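Side-chain contacts in acid phosphatase (Bacillus anthracis, PDB 2I33), which probably hydrolyses phosphate monoesters at acid pH, as a magnesium-binding class C acid phosphatase of the HAD superfamily: residues Y37-G40 and Y41-Q45; F109-Y112 and T113-K116. All blocks are in the same frame, centred on the assembly; numbering follows the deposited sequence.

Interaction 1 of 2, residues Y37-G40 and Y41-Q45; sequences YYQG and YNTGQ
Thr43 grips the carbonyl of Gln39 twice, one turn back along the alpha-helix 31-54. Thr43 OG1 donates a hydrogen bond to Gln39 O at 2.8 Å, and Thr43 N donates another at 2.9 Å. A chi1 of -60° keeps OG1 beside the backbone N, which lets both donors reach one oxygen of the preceding turn. They approach Gln39 O from opposite faces of the carbonyl plane. The buried hydroxyl is thereby satisfied within the helix.

The regular i to i+4 ladder continues on both sides. Tyr41 N binds Tyr37 O at 3.0 Å in a nearly straight bond, with an N-H...O angle of 172°. Asn42 N binds Tyr38 O at 2.7 Å, and Gly44 N binds Gly40 O at 2.8 Å.

The Asn42 amide folds back over the Tyr38 carbonyl, with Asn42 CG 3.0 Å from Tyr38 O. Its ND2 does not bond there. It donates instead to Lys204 O and Phe207 O of the second subunit. Gln39 NE2 likewise reaches Ile213 O of that subunit, and Thr43 packs on Thr43 of it. This side of the helix is therefore part of the dimer interface.

Tyr37 and Tyr41 point to a different side of the helix, toward the metal-site loop. Tyr37 OH is hydrogen-bonded to Glu68 O and Tyr41 OH to Thr69 O, both just after the magnesium ligands Asp65 and Asp67. The helix is thus tied to the HAD-type metal site; the Tyr37 side chain is about 7 Å from the magnesium ion. Between the two rings the touch is light. Tyr41 CE2 comes to the edge of the Tyr37 ring, near its plane, 4.2 Å from Tyr37 CD2.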
ATOM      1  N   TYR A  37      -6.587   0.507   2.875  1.00 26.76           N
ATOM      2  CA  TYR A  37      -7.027   0.324   4.255  1.00 26.87           C
ATOM      3  C   TYR A  37      -8.337  -0.460   4.293  1.00 27.22           C
ATOM      4  O   TYR A  37      -8.463  -1.408   5.045  1.00 27.69           O
ATOM      5  CB  TYR A  37      -7.107   1.651   5.002  1.00 28.09           C
ATOM      6  CG  TYR A  37      -5.742   2.018   5.539  1.00 26.37           C
ATOM      7  CD1 TYR A  37      -4.832   2.679   4.733  1.00 28.53           C
ATOM      8  CD2 TYR A  37      -5.325   1.632   6.798  1.00 28.28           C
ATOM      9  CE1 TYR A  37      -3.550   2.980   5.182  1.00 28.65           C
ATOM     10  CE2 TYR A  37      -4.028   1.923   7.240  1.00 27.67           C
ATOM     11  CZ  TYR A  37      -3.155   2.593   6.438  1.00 27.42           C
ATOM     12  OH  TYR A  37      -1.899   2.908   6.881  1.00 27.83           O
ATOM     13  N   TYR A  38      -9.290  -0.117   3.454  1.00 26.85           N
ATOM     14  CA  TYR A  38     -10.516  -0.939   3.427  1.00 26.49           C
ATOM     15  C   TYR A  38     -10.197  -2.372   3.014  1.00 26.59           C
ATOM     16  O   TYR A  38     -10.777  -3.334   3.543  1.00 27.08           O
ATOM     17  CB  TYR A  38     -11.538  -0.351   2.480  1.00 26.54           C
ATOM     18  CG  TYR A  38     -12.172   0.884   3.008  1.00 26.98           C
ATOM     19  CD1 TYR A  38     -12.866   0.876   4.229  1.00 27.74           C
ATOM     20  CD2 TYR A  38     -12.180   2.057   2.267  1.00 27.95           C
ATOM     21  CE1 TYR A  38     -13.499   2.034   4.704  1.00 28.05           C
ATOM     22  CE2 TYR A  38     -12.822   3.199   2.731  1.00 28.82           C
ATOM     23  CZ  TYR A  38     -13.464   3.187   3.958  1.00 28.22           C
ATOM     24  OH  TYR A  38     -14.105   4.326   4.423  1.00 30.03           O
ATOM     25  N   GLN A  39      -9.324  -2.555   2.040  1.00 26.80           N
ATOM     26  CA  GLN A  39      -9.013  -3.893   1.576  1.00 27.07           C
ATOM     27  C   GLN A  39      -8.416  -4.708   2.709  1.00 27.04           C
ATOM     28  O   GLN A  39      -8.769  -5.863   2.931  1.00 27.26           O
ATOM     29  CB  GLN A  39      -7.979  -3.842   0.456  1.00 26.99           C
ATOM     30  CG  GLN A  39      -7.499  -5.197  -0.015  1.00 27.28           C
ATOM     31  CD  GLN A  39      -6.883  -5.117  -1.400  1.00 29.19           C
ATOM     32  OE1 GLN A  39      -7.607  -5.063  -2.401  1.00 27.23           O
ATOM     33  NE2 GLN A  39      -5.532  -4.992  -1.461  1.00 27.85           N
ATOM     34  N   GLY A  40      -7.508  -4.082   3.446  1.00 26.57           N
ATOM     35  CA  GLY A  40      -6.862  -4.752   4.569  1.00 26.71           C
ATOM     36  C   GLY A  40      -7.901  -5.139   5.629  1.00 26.90           C
ATOM     37  O   GLY A  40      -7.973  -6.295   6.082  1.00 27.57           O
ATOM     38  N   TYR A  41      -8.731  -4.193   6.014  1.00 26.12           N
ATOM     39  CA  TYR A  41      -9.730  -4.479   7.043  1.00 26.70           C
ATOM     40  C   TYR A  41     -10.817  -5.423   6.562  1.00 27.36           C
ATOM     41  O   TYR A  41     -11.308  -6.261   7.346  1.00 27.98           O
ATOM     42  CB  TYR A  41     -10.265  -3.197   7.681  1.00 26.08           C
ATOM     43  CG  TYR A  41      -9.269  -2.599   8.658  1.00 26.64           C
ATOM     44  CD1 TYR A  41      -8.901  -3.286   9.817  1.00 25.52           C
ATOM     45  CD2 TYR A  41      -8.650  -1.369   8.396  1.00 26.37           C
ATOM     46  CE1 TYR A  41      -7.995  -2.755  10.682  1.00 25.98           C
ATOM     47  CE2 TYR A  41      -7.729  -0.829   9.280  1.00 27.87           C
ATOM     48  CZ  TYR A  41      -7.394  -1.539  10.404  1.00 27.47           C
ATOM     49  OH  TYR A  41      -6.482  -1.046  11.306  1.00 29.64           O
ATOM     50  N   ASN A  42     -11.186  -5.349   5.282  1.00 26.51           N
ATOM     51  CA  ASN A  42     -12.136  -6.320   4.772  1.00 27.53           C
ATOM     52  C   ASN A  42     -11.575  -7.736   4.815  1.00 26.99           C
ATOM     53  O   ASN A  42     -12.271  -8.689   5.156  1.00 26.85           O
ATOM     54  CB  ASN A  42     -12.542  -5.988   3.347  1.00 27.10           C
ATOM     55  CG  ASN A  42     -13.402  -4.755   3.262  1.00 28.89           C
ATOM     56  OD1 ASN A  42     -13.998  -4.306   4.262  1.00 28.63           O
ATOM     57  ND2 ASN A  42     -13.480  -4.197   2.069  1.00 28.18           N
ATOM     58  N   THR A  43     -10.317  -7.852   4.401  1.00 27.03           N
ATOM     59  CA  THR A  43      -9.668  -9.133   4.349  1.00 27.68           C
ATOM     60  C   THR A  43      -9.512  -9.624   5.781  1.00 27.79           C
ATOM     61  O   THR A  43      -9.737 -10.795   6.081  1.00 27.81           O
ATOM     62  CB  THR A  43      -8.326  -9.020   3.640  1.00 28.16           C
ATOM     63  OG1 THR A  43      -8.564  -8.538   2.308  1.00 28.33           O
ATOM     64  CG2 THR A  43      -7.625 -10.349   3.602  1.00 28.83           C
ATOM     65  N   GLY A  44      -9.141  -8.730   6.675  1.00 28.05           N
ATOM     66  CA  GLY A  44      -9.025  -9.102   8.079  1.00 27.75           C
ATOM     67  C   GLY A  44     -10.349  -9.631   8.636  1.00 27.15           C
ATOM     68  O   GLY A  44     -10.395 -10.619   9.391  1.00 27.59           O
ATOM     69  N   GLN A  45     -11.459  -9.000   8.287  1.00 27.44           N
ATOM     70  CA  GLN A  45     -12.747  -9.479   8.768  1.00 27.73           C
ATOM     71  C   GLN A  45     -13.080 -10.889   8.262  1.00 27.27           C
ATOM     72  O   GLN A  45     -13.548 -11.747   9.006  1.00 27.71           O
ATOM     73  CB  GLN A  45     -13.852  -8.497   8.425  1.00 27.51           C
ATOM     74  CG  GLN A  45     -15.130  -8.857   9.116  1.00 30.53           C
ATOM     75  CD  GLN A  45     -16.073  -7.693   9.255  1.00 35.20           C
ATOM     76  OE1 GLN A  45     -15.642  -6.551   9.483  1.00 37.92           O
ATOM     77  NE2 GLN A  45     -17.364  -7.977   9.175  1.00 35.31           N
TER

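Interaction 2 of 2, residues F109-Y112 and T113-K116; sequences FLKY and TESK
Thr113 and Phe109 meet one turn apart in the alpha-helix 106-115, which packs on the parallel sheet of the HAD fold. Two hydrogen bonds end on Phe109 O. Thr113 N gives a nearly straight one at 2.8 Å, and Thr113 OG1 adds another from above the carbonyl plane. With CG anti to the backbone N (chi1 167°), the Phe109 ring extends along the helix toward Thr113. Thr113 OG1 then lies over one ring face, 3.3 Å from Phe109 CZ.

Near the helix end, Ser115 OG bonds to Tyr112 O at 2.6 Å, in the carbonyl plane and on a lone pair. Lys116 N adds a weak bond to the same oxygen.

One salt bridge joins the charged side chains. Lys111 is bent at chi2 and chi3, which brings NZ alongside Glu114, 2.9 Å from Glu114 OE1.

Leu110 and Thr113 rest on Ile120 of strand 119-125, while Phe109 and Thr113 reach Ile62 of strand 59-64. Tyr112 faces helix 31-54, where its OH is hydrogen-bonded to Asp49. Lys116 makes a CH-pi contact: its CG sits over one face of the Tyr112 ring, 4.1 Å from the centroid and 23° off the normal. Farther along the side chain, Lys116 CE lies 3.5 Å from Tyr112 CZ.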
ATOM      1  N   PHE A 109     -14.222  -2.431  11.825  1.00 26.16           N
ATOM      2  CA  PHE A 109     -13.662  -3.758  11.973  1.00 25.95           C
ATOM      3  C   PHE A 109     -13.455  -4.062  13.442  1.00 25.77           C
ATOM      4  O   PHE A 109     -13.765  -5.159  13.939  1.00 24.99           O
ATOM      5  CB  PHE A 109     -12.351  -3.920  11.214  1.00 25.93           C
ATOM      6  CG  PHE A 109     -11.605  -5.147  11.603  1.00 26.33           C
ATOM      7  CD1 PHE A 109     -12.040  -6.409  11.229  1.00 27.83           C
ATOM      8  CD2 PHE A 109     -10.487  -5.054  12.423  1.00 27.88           C
ATOM      9  CE1 PHE A 109     -11.372  -7.529  11.648  1.00 28.31           C
ATOM     10  CE2 PHE A 109      -9.829  -6.198  12.873  1.00 28.28           C
ATOM     11  CZ  PHE A 109     -10.265  -7.426  12.478  1.00 27.06           C
ATOM     12  N   LEU A 110     -12.960  -3.071  14.177  1.00 25.83           N
ATOM     13  CA  LEU A 110     -12.732  -3.307  15.580  1.00 26.14           C
ATOM     14  C   LEU A 110     -14.053  -3.507  16.354  1.00 25.90           C
ATOM     15  O   LEU A 110     -14.136  -4.350  17.236  1.00 26.13           O
ATOM     16  CB  LEU A 110     -11.955  -2.152  16.204  1.00 26.28           C
ATOM     17  CG  LEU A 110     -10.538  -1.997  15.656  1.00 27.05           C
ATOM     18  CD1 LEU A 110      -9.958  -0.676  16.080  1.00 29.17           C
ATOM     19  CD2 LEU A 110      -9.675  -3.150  16.113  1.00 28.30           C
ATOM     20  N   LYS A 111     -15.087  -2.733  16.027  1.00 27.07           N
ATOM     21  CA  LYS A 111     -16.378  -2.929  16.634  1.00 27.32           C
ATOM     22  C   LYS A 111     -16.960  -4.294  16.273  1.00 26.55           C
ATOM     23  O   LYS A 111     -17.617  -4.915  17.107  1.00 26.88           O
ATOM     24  CB  LYS A 111     -17.349  -1.818  16.249  1.00 28.14           C
ATOM     25  CG  LYS A 111     -16.963  -0.454  16.790  1.00 31.75           C
ATOM     26  CD  LYS A 111     -16.924  -0.366  18.287  1.00 36.23           C
ATOM     27  CE  LYS A 111     -18.302  -0.281  18.904  1.00 38.87           C
ATOM     28  NZ  LYS A 111     -18.201  -0.369  20.382  1.00 40.58           N
ATOM     29  N   TYR A 112     -16.717  -4.759  15.041  1.00 25.61           N
ATOM     30  CA  TYR A 112     -17.151  -6.104  14.658  1.00 26.12           C
ATOM     31  C   TYR A 112     -16.463  -7.176  15.490  1.00 25.75           C
ATOM     32  O   TYR A 112     -17.080  -8.079  16.050  1.00 25.82           O
ATOM     33  CB  TYR A 112     -16.859  -6.360  13.205  1.00 26.65           C
ATOM     34  CG  TYR A 112     -17.257  -7.743  12.762  1.00 27.09           C
ATOM     35  CD1 TYR A 112     -18.581  -8.047  12.474  1.00 27.81           C
ATOM     36  CD2 TYR A 112     -16.307  -8.749  12.614  1.00 27.56           C
ATOM     37  CE1 TYR A 112     -18.948  -9.318  12.068  1.00 29.11           C
ATOM     38  CE2 TYR A 112     -16.679 -10.020  12.213  1.00 28.91           C
ATOM     39  CZ  TYR A 112     -17.989 -10.291  11.926  1.00 27.52           C
ATOM     40  OH  TYR A 112     -18.377 -11.560  11.508  1.00 29.99           O
ATOM     41  N   THR A 113     -15.151  -7.033  15.571  1.00 25.19           N
ATOM     42  CA  THR A 113     -14.325  -7.917  16.365  1.00 26.01           C
ATOM     43  C   THR A 113     -14.843  -7.985  17.798  1.00 26.14           C
ATOM     44  O   THR A 113     -15.033  -9.079  18.351  1.00 25.69           O
ATOM     45  CB  THR A 113     -12.872  -7.447  16.300  1.00 26.28           C
ATOM     46  OG1 THR A 113     -12.416  -7.497  14.942  1.00 28.04           O
ATOM     47  CG2 THR A 113     -12.014  -8.331  17.144  1.00 26.93           C
ATOM     48  N   GLU A 114     -15.104  -6.823  18.387  1.00 26.49           N
ATOM     49  CA  GLU A 114     -15.660  -6.748  19.744  1.00 27.62           C
ATOM     50  C   GLU A 114     -17.029  -7.450  19.850  1.00 27.02           C
ATOM     51  O   GLU A 114     -17.348  -8.113  20.871  1.00 28.10           O
ATOM     52  CB  GLU A 114     -15.798  -5.293  20.169  1.00 27.18           C
ATOM     53  CG  GLU A 114     -16.377  -5.137  21.566  1.00 30.02           C
ATOM     54  CD  GLU A 114     -16.430  -3.705  22.013  1.00 33.72           C
ATOM     55  OE1 GLU A 114     -16.904  -2.851  21.222  1.00 36.43           O
ATOM     56  OE2 GLU A 114     -15.987  -3.441  23.153  1.00 37.40           O
ATOM     57  N   SER A 115     -17.834  -7.328  18.801  1.00 26.44           N
ATOM     58  CA  SER A 115     -19.167  -7.942  18.799  1.00 26.18           C
ATOM     59  C   SER A 115     -19.082  -9.465  18.793  1.00 26.44           C
ATOM     60  O   SER A 115     -20.033 -10.129  19.181  1.00 25.92           O
ATOM     61  CB  SER A 115     -20.014  -7.482  17.624  1.00 27.18           C
ATOM     62  OG  SER A 115     -19.697  -8.197  16.449  1.00 27.78           O
ATOM     63  N   LYS A 116     -17.964 -10.002  18.308  1.00 26.11           N
ATOM     64  CA  LYS A 116     -17.768 -11.452  18.235  1.00 27.56           C
ATOM     65  C   LYS A 116     -17.139 -12.001  19.493  1.00 27.52           C
ATOM     66  O   LYS A 116     -16.890 -13.203  19.597  1.00 27.99           O
ATOM     67  CB  LYS A 116     -16.889 -11.810  17.039  1.00 27.53           C
ATOM     68  CG  LYS A 116     -17.494 -11.493  15.657  1.00 31.56           C
ATOM     69  CD  LYS A 116     -18.833 -12.194  15.487  1.00 35.62           C
ATOM     70  CE  LYS A 116     -19.051 -12.821  14.118  1.00 38.78           C
ATOM     71  NZ  LYS A 116     -19.899 -14.043  14.175  1.00 40.10           N
TER

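Overall arrangement
Interaction 1 comes first along the chain, in the middle of helix 31-54. Interaction 2 follows in helix 106-115, from Phe109 to its C-terminal end and one residue beyond. Strand 59-64, which leads to the magnesium ligands Asp65 and Asp67, is among the elements between them in sequence. The centres are 13 Å apart, and the two helices touch directly. Tyr41 CD1 packs on Phe109 CD2 at 3.5 Å, and Gln45 NE2 lies 3.5 Å from Tyr112 CD1. Phe178 of strand 172-179 meets the rings of both Tyr41 and Phe109. Helix 31-54 links the magnesium-site loop to the second subunit, whereas residues 109-116 pack against both that helix and the central parallel sheet.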